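Local coordinates for protein putative transcriptional regulator (Clostridium difficile, PDB 3QI7) that is of uncharacterised function but has a periplasmic-binding-protein-like fold and probably binds a small ligand, perhaps a sugar, as a putative lipoprotein or regulator, at residues A[213-216]-A[217-221]; A[241-244]-A[245-248]. All blocks are in the same frame, centred on the assembly; numbering follows the deposited sequence.

Contact 1. Residues A[213-216]-A[217-221]; sequences NEDI and EKQVK
Residues 213-216 run without a break into 217-221 within helix 203-223, each backbone N-H from Glu217 to Val220 bonding to the carbonyl four residues earlier, as Val220 N does to Ile216 O at 3.0 Å. The same i to i+4 spacing sets the main side-chain bond, from Gln219 NE2 to Asp215 OD2 at 3.1 Å. Its N-H...O angle is 171°, and the acceptor lies in the plane of the amide, whereas the donor reaches the syn side of OD2 from 30° outside the carboxylate plane. CG of Asp215, anti to the backbone N (chi1 -163°), lies beside its own carbonyl carbon, on the side of the following turn, while Gln219 folds at chi2 and lays CG 3.2 Å from Asp215 O. OD2 also bonds Tyr162 OH of strand 159-164, and Gln219 OE1 receives Lys222 NZ, so OD2 has two partners and the other end of the Gln219 amide has one of its own. The other carboxylate oxygen turns to Lys218: a water donates to Asp215 OD1 at 2.6 Å and accepts a weak bond from Lys218 NZ, whose direct separation from OD1 is 4.6 Å. Around the helix, Ile216 CG2 approaches Val220 CG2 at 4.5 Å, and Glu214 and Glu217 run side by side. Lys243 of helix 234-247 forms a salt bridge with Glu217 OE2 and probably offsets the closeness of the two carboxylates, OE2 of Glu214 and OE2 of Glu217 being 4.2 Å apart. The bonds from Tyr162 and Gln219 would be expected to stabilise Asp215 as a buried carboxylate, and probably hold its rotation where the helix meets the sheet.

Contact 2. Residues A[241-244]-A[245-248]; sequences LTKA and LELK
Leu241 opens the last turns of helix 234-247, part of the alpha/beta domain built on the parallel sheet of strands 191-196, 159-164 and 228-231. Its carbonyl and that of Thr242 share Leu245 N, each through a weak bond, a bifurcated arrangement combining i to i+4 and i to i+3 geometry; Leu245 CB rests 3.5 Å from Thr242 O. Lys243 carries most of the side-chain contact. With CG anti to the backbone N (chi1 -169°) and bends at chi2 and chi3, its chain runs alongside Glu246, CD lying 3.4 Å from Glu246 OE1. Lys243 NZ completes a salt bridge to that oxygen at 3.2 Å, entering on the syn side but 25° out of the carboxylate plane, and also pairs with Glu217 of helix 203-223. Leu247 crosses the aliphatic part of the lysine at a slant, its CD1 4.1 Å from Lys243 CG, while Lys243 O takes Leu247 N at 2.9 Å. Ala244 O accepts Lys248 N at 2.8 Å, and Lys248 itself leaves the helix with positive phi (70°). The lysine chain then doubles back, and Lys248 NZ, also bonded to Phe293 O, donates to Leu245 O at 3.0 Å, nearly in line with the C=O bond.

Contacts 1 and 2 are consecutive in the chain, each within a single helix, and their centres lie about 11 Å apart. The two helices meet through Glu217 OE2 and Lys243 NZ, a 2.8 Å salt bridge, beside apolar packing of Val220 CG2 on Leu247 CD1 at 3.7 Å. Both contacts are partly buried. In contact 1 the buried polar pair faces the three-stranded sheet, touching strands 159-164 and 191-196, and Lys218 stays exposed. In contact 2 the buried Leu241 and Ala244 pack on largely hydrophobic neighbours, among them Val251, Val266 and Tyr249, whereas its ionic pair includes exposed Glu246. Contact 1 thus lies within a regular helix, contact 2 at a helix end.

Contact 1. Residues A[213-216]-A[217-221]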
ATOM      1  N   ASN A 213      -9.534  -1.821  24.743  1.00 26.97           N
ATOM      2  CA  ASN A 213     -10.628  -2.693  25.101  1.00 24.95           C
ATOM      3  C   ASN A 213     -11.688  -1.995  25.936  1.00 26.81           C
ATOM      4  O   ASN A 213     -12.899  -2.126  25.664  1.00 27.64           O
ATOM      5  CB  ASN A 213     -10.109  -3.986  25.738  1.00 28.66           C
ATOM      6  CG  ASN A 213      -9.533  -4.938  24.689  1.00 27.33           C
ATOM      7  OD1 ASN A 213     -10.095  -5.072  23.598  1.00 31.57           O
ATOM      8  ND2 ASN A 213      -8.416  -5.584  25.004  1.00 29.95           N
ATOM      9  N   GLU A 214     -11.249  -1.234  26.934  1.00 28.80           N
ATOM     10  CA  GLU A 214     -12.198  -0.540  27.795  0.50 30.43           C
ATOM     11  C   GLU A 214     -12.912   0.584  27.058  1.00 29.64           C
ATOM     12  O   GLU A 214     -14.120   0.734  27.210  1.00 33.08           O
ATOM     13  CB  GLU A 214     -11.526  -0.031  29.066  0.50 32.55           C
ATOM     14  CG  GLU A 214     -11.004  -1.156  29.921  0.50 30.52           C
ATOM     15  CD  GLU A 214     -12.093  -2.129  30.357  0.50 35.14           C
ATOM     16  OE1 GLU A 214     -13.162  -1.664  30.825  0.50 28.62           O
ATOM     17  OE2 GLU A 214     -11.872  -3.356  30.228  0.50 33.00           O
ATOM     18  N   ASP A 215     -12.198   1.337  26.224  1.00 26.95           N
ATOM     19  CA  ASP A 215     -12.821   2.468  25.521  1.00 25.93           C
ATOM     20  C   ASP A 215     -13.856   2.006  24.464  1.00 26.93           C
ATOM     21  O   ASP A 215     -14.983   2.545  24.380  1.00 27.82           O
ATOM     22  CB  ASP A 215     -11.781   3.359  24.886  1.00 25.94           C
ATOM     23  CG  ASP A 215     -12.356   4.726  24.532  1.00 27.87           C
ATOM     24  OD1 ASP A 215     -12.518   5.542  25.472  1.00 32.51           O
ATOM     25  OD2 ASP A 215     -12.689   4.947  23.345  1.00 25.87           O
ATOM     26  N   ILE A 216     -13.475   0.989  23.697  1.00 24.21           N
ATOM     27  CA  ILE A 216     -14.374   0.390  22.703  1.00 25.30           C
ATOM     28  C   ILE A 216     -15.665  -0.076  23.350  1.00 25.76           C
ATOM     29  O   ILE A 216     -16.739   0.274  22.879  1.00 25.71           O
ATOM     30  CB  ILE A 216     -13.677  -0.748  21.910  1.00 24.39           C
ATOM     31  CG1 ILE A 216     -12.546  -0.157  21.050  1.00 29.70           C
ATOM     32  CG2 ILE A 216     -14.690  -1.508  21.026  1.00 24.79           C
ATOM     33  CD1 ILE A 216     -11.603  -1.159  20.486  1.00 28.08           C
ATOM     34  N   GLU A 217     -15.586  -0.836  24.438  1.00 26.92           N
ATOM     35  CA  GLU A 217     -16.805  -1.162  25.177  1.00 29.36           C
ATOM     36  C   GLU A 217     -17.672   0.074  25.477  1.00 30.82           C
ATOM     37  O   GLU A 217     -18.891   0.051  25.311  1.00 30.77           O
ATOM     38  CB  GLU A 217     -16.470  -1.889  26.487  1.00 29.57           C
ATOM     39  CG  GLU A 217     -15.913  -3.280  26.238  1.00 33.35           C
ATOM     40  CD  GLU A 217     -15.572  -3.998  27.526  1.00 46.22           C
ATOM     41  OE1 GLU A 217     -16.238  -3.714  28.549  1.00 45.91           O
ATOM     42  OE2 GLU A 217     -14.648  -4.842  27.494  1.00 48.55           O
ATOM     43  N   LYS A 218     -17.024   1.165  25.876  1.00 32.30           N
ATOM     44  CA  LYS A 218     -17.730   2.406  26.197  1.00 33.03           C
ATOM     45  C   LYS A 218     -18.440   3.007  25.006  1.00 29.91           C
ATOM     46  O   LYS A 218     -19.582   3.498  25.125  1.00 28.15           O
ATOM     47  CB  LYS A 218     -16.774   3.430  26.851  1.00 34.46           C
ATOM     48  CG  LYS A 218     -16.371   3.001  28.259  1.00 41.19           C
ATOM     49  CD  LYS A 218     -15.846   4.150  29.117  1.00 45.14           C
ATOM     50  CE  LYS A 218     -14.418   4.545  28.765  1.00 41.38           C
ATOM     51  NZ  LYS A 218     -13.826   5.336  29.885  1.00 39.42           N
ATOM     52  N   GLN A 219     -17.766   2.971  23.856  1.00 29.43           N
ATOM     53  CA  GLN A 219     -18.292   3.572  22.647  1.00 28.01           C
ATOM     54  C   GLN A 219     -19.501   2.791  22.126  1.00 29.62           C
ATOM     55  O   GLN A 219     -20.470   3.396  21.648  1.00 32.29           O
ATOM     56  CB  GLN A 219     -17.201   3.714  21.571  1.00 28.20           C
ATOM     57  CG  GLN A 219     -15.945   4.526  22.004  1.00 26.73           C
ATOM     58  CD  GLN A 219     -16.207   5.975  22.351  1.00 27.70           C
ATOM     59  OE1 GLN A 219     -17.287   6.503  22.090  1.00 29.78           O
ATOM     60  NE2 GLN A 219     -15.194   6.641  22.929  1.00 26.29           N
ATOM     61  N   VAL A 220     -19.463   1.462  22.250  1.00 30.02           N
ATOM     62  CA  VAL A 220     -20.603   0.599  21.899  1.00 29.81           C
ATOM     63  C   VAL A 220     -21.814   0.817  22.833  1.00 33.41           C
ATOM     64  O   VAL A 220     -22.962   0.822  22.390  1.00 34.50           O
ATOM     65  CB  VAL A 220     -20.177  -0.914  21.865  1.00 31.64           C
ATOM     66  CG1 VAL A 220     -21.397  -1.845  21.688  1.00 29.76           C
ATOM     67  CG2 VAL A 220     -19.156  -1.148  20.752  1.00 24.26           C
ATOM     68  N   LYS A 221     -21.570   1.030  24.119  1.00 32.23           N
ATOM     69  CA  LYS A 221     -22.668   1.353  25.041  1.00 35.85           C
ATOM     70  C   LYS A 221     -23.331   2.685  24.705  1.00 35.32           C
ATOM     71  O   LYS A 221     -24.557   2.830  24.808  1.00 36.34           O
ATOM     72  CB  LYS A 221     -22.173   1.376  26.487  1.00 36.06           C
ATOM     73  CG  LYS A 221     -21.921  -0.007  27.027  1.00 41.91           C
ATOM     74  CD  LYS A 221     -21.452   0.025  28.479  1.00 49.35           C
ATOM     75  CE  LYS A 221     -20.638  -1.228  28.830  1.00 50.70           C
ATOM     76  NZ  LYS A 221     -21.031  -1.758  30.145  1.00 57.41           N
TER
HETATM   77  O   HOH W   1     -11.553   5.422  27.917  1.00 36.50           O

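Contact 2. Residues A[241-244]-A[245-248]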
ATOM      1  N   LEU A 241      -9.963  -5.615  15.709  1.00 22.97           N
ATOM      2  CA  LEU A 241     -10.597  -6.717  14.982  1.00 21.71           C
ATOM      3  C   LEU A 241     -11.020  -7.843  15.941  1.00 23.62           C
ATOM      4  O   LEU A 241     -12.106  -8.392  15.817  1.00 23.79           O
ATOM      5  CB  LEU A 241      -9.651  -7.233  13.916  1.00 19.09           C
ATOM      6  CG  LEU A 241      -9.551  -6.372  12.647  1.00 20.50           C
ATOM      7  CD1 LEU A 241      -8.422  -6.868  11.747  1.00 18.06           C
ATOM      8  CD2 LEU A 241     -10.894  -6.304  11.887  1.00 23.15           C
ATOM      9  N   THR A 242     -10.149  -8.190  16.879  1.00 25.30           N
ATOM     10  CA  THR A 242     -10.478  -9.176  17.901  1.00 25.98           C
ATOM     11  C   THR A 242     -11.736  -8.791  18.678  1.00 27.00           C
ATOM     12  O   THR A 242     -12.644  -9.602  18.823  1.00 27.74           O
ATOM     13  CB  THR A 242      -9.292  -9.374  18.850  1.00 29.60           C
ATOM     14  OG1 THR A 242      -8.146  -9.760  18.077  1.00 25.08           O
ATOM     15  CG2 THR A 242      -9.589 -10.456  19.923  1.00 26.02           C
ATOM     16  N   LYS A 243     -11.808  -7.556  19.158  1.00 26.21           N
ATOM     17  CA  LYS A 243     -12.993  -7.089  19.899  1.00 26.72           C
ATOM     18  C   LYS A 243     -14.264  -7.015  19.014  1.00 25.83           C
ATOM     19  O   LYS A 243     -15.384  -7.248  19.514  1.00 26.84           O
ATOM     20  CB  LYS A 243     -12.700  -5.753  20.600  1.00 23.25           C
ATOM     21  CG  LYS A 243     -13.725  -5.289  21.599  1.00 28.73           C
ATOM     22  CD  LYS A 243     -13.725  -6.158  22.830  1.00 36.15           C
ATOM     23  CE  LYS A 243     -13.980  -5.384  24.081  1.00 36.80           C
ATOM     24  NZ  LYS A 243     -14.145  -6.350  25.205  1.00 37.29           N
ATOM     25  N   ALA A 244     -14.089  -6.697  17.733  1.00 21.18           N
ATOM     26  CA  ALA A 244     -15.196  -6.660  16.757  1.00 21.43           C
ATOM     27  C   ALA A 244     -15.929  -7.996  16.664  1.00 23.59           C
ATOM     28  O   ALA A 244     -17.142  -8.023  16.461  1.00 23.61           O
ATOM     29  CB  ALA A 244     -14.686  -6.283  15.357  1.00 18.13           C
ATOM     30  N   LEU A 245     -15.190  -9.102  16.801  1.00 24.94           N
ATOM     31  CA  LEU A 245     -15.804 -10.438  16.773  1.00 27.66           C
ATOM     32  C   LEU A 245     -16.785 -10.633  17.938  1.00 29.76           C
ATOM     33  O   LEU A 245     -17.795 -11.322  17.802  1.00 30.74           O
ATOM     34  CB  LEU A 245     -14.732 -11.555  16.752  1.00 26.17           C
ATOM     35  CG  LEU A 245     -13.859 -11.602  15.482  1.00 26.72           C
ATOM     36  CD1 LEU A 245     -12.963 -12.842  15.469  1.00 28.12           C
ATOM     37  CD2 LEU A 245     -14.666 -11.537  14.156  1.00 24.47           C
ATOM     38  N   GLU A 246     -16.488 -10.001  19.068  1.00 29.09           N
ATOM     39  CA  GLU A 246     -17.312 -10.084  20.274  1.00 30.74           C
ATOM     40  C   GLU A 246     -18.486  -9.099  20.248  1.00 30.16           C
ATOM     41  O   GLU A 246     -19.625  -9.471  20.517  1.00 30.15           O
ATOM     42  CB  GLU A 246     -16.422  -9.824  21.504  1.00 32.89           C
ATOM     43  CG  GLU A 246     -17.096  -9.962  22.882  1.00 40.60           C
ATOM     44  CD  GLU A 246     -16.384  -9.136  23.963  1.00 41.97           C
ATOM     45  OE1 GLU A 246     -15.136  -9.075  23.935  1.00 46.72           O
ATOM     46  OE2 GLU A 246     -17.071  -8.530  24.809  1.00 47.00           O
ATOM     47  N   LEU A 247     -18.224  -7.845  19.905  1.00 26.43           N
ATOM     48  CA  LEU A 247     -19.249  -6.774  20.015  1.00 26.76           C
ATOM     49  C   LEU A 247     -19.985  -6.478  18.693  1.00 27.53           C
ATOM     50  O   LEU A 247     -21.025  -5.793  18.685  1.00 28.65           O
ATOM     51  CB  LEU A 247     -18.611  -5.484  20.562  1.00 25.50           C
ATOM     52  CG  LEU A 247     -18.116  -5.460  22.017  1.00 28.96           C
ATOM     53  CD1 LEU A 247     -17.562  -4.064  22.381  1.00 30.05           C
ATOM     54  CD2 LEU A 247     -19.215  -5.854  23.003  1.00 29.51           C
ATOM     55  N   LYS A 248     -19.412  -6.945  17.588  1.00 27.54           N
ATOM     56  CA  LYS A 248     -20.058  -7.039  16.285  1.00 27.37           C
ATOM     57  C   LYS A 248     -20.280  -5.680  15.670  1.00 26.49           C
ATOM     58  O   LYS A 248     -21.295  -5.414  15.036  1.00 24.44           O
ATOM     59  CB  LYS A 248     -21.344  -7.850  16.342  1.00 28.66           C
ATOM     60  CG  LYS A 248     -21.169  -9.233  16.965  1.00 32.41           C
ATOM     61  CD  LYS A 248     -21.571 -10.312  15.990  1.00 39.50           C
ATOM     62  CE  LYS A 248     -21.791 -11.650  16.688  1.00 45.85           C
ATOM     63  NZ  LYS A 248     -20.499 -12.347  16.885  1.00 47.45           N
TER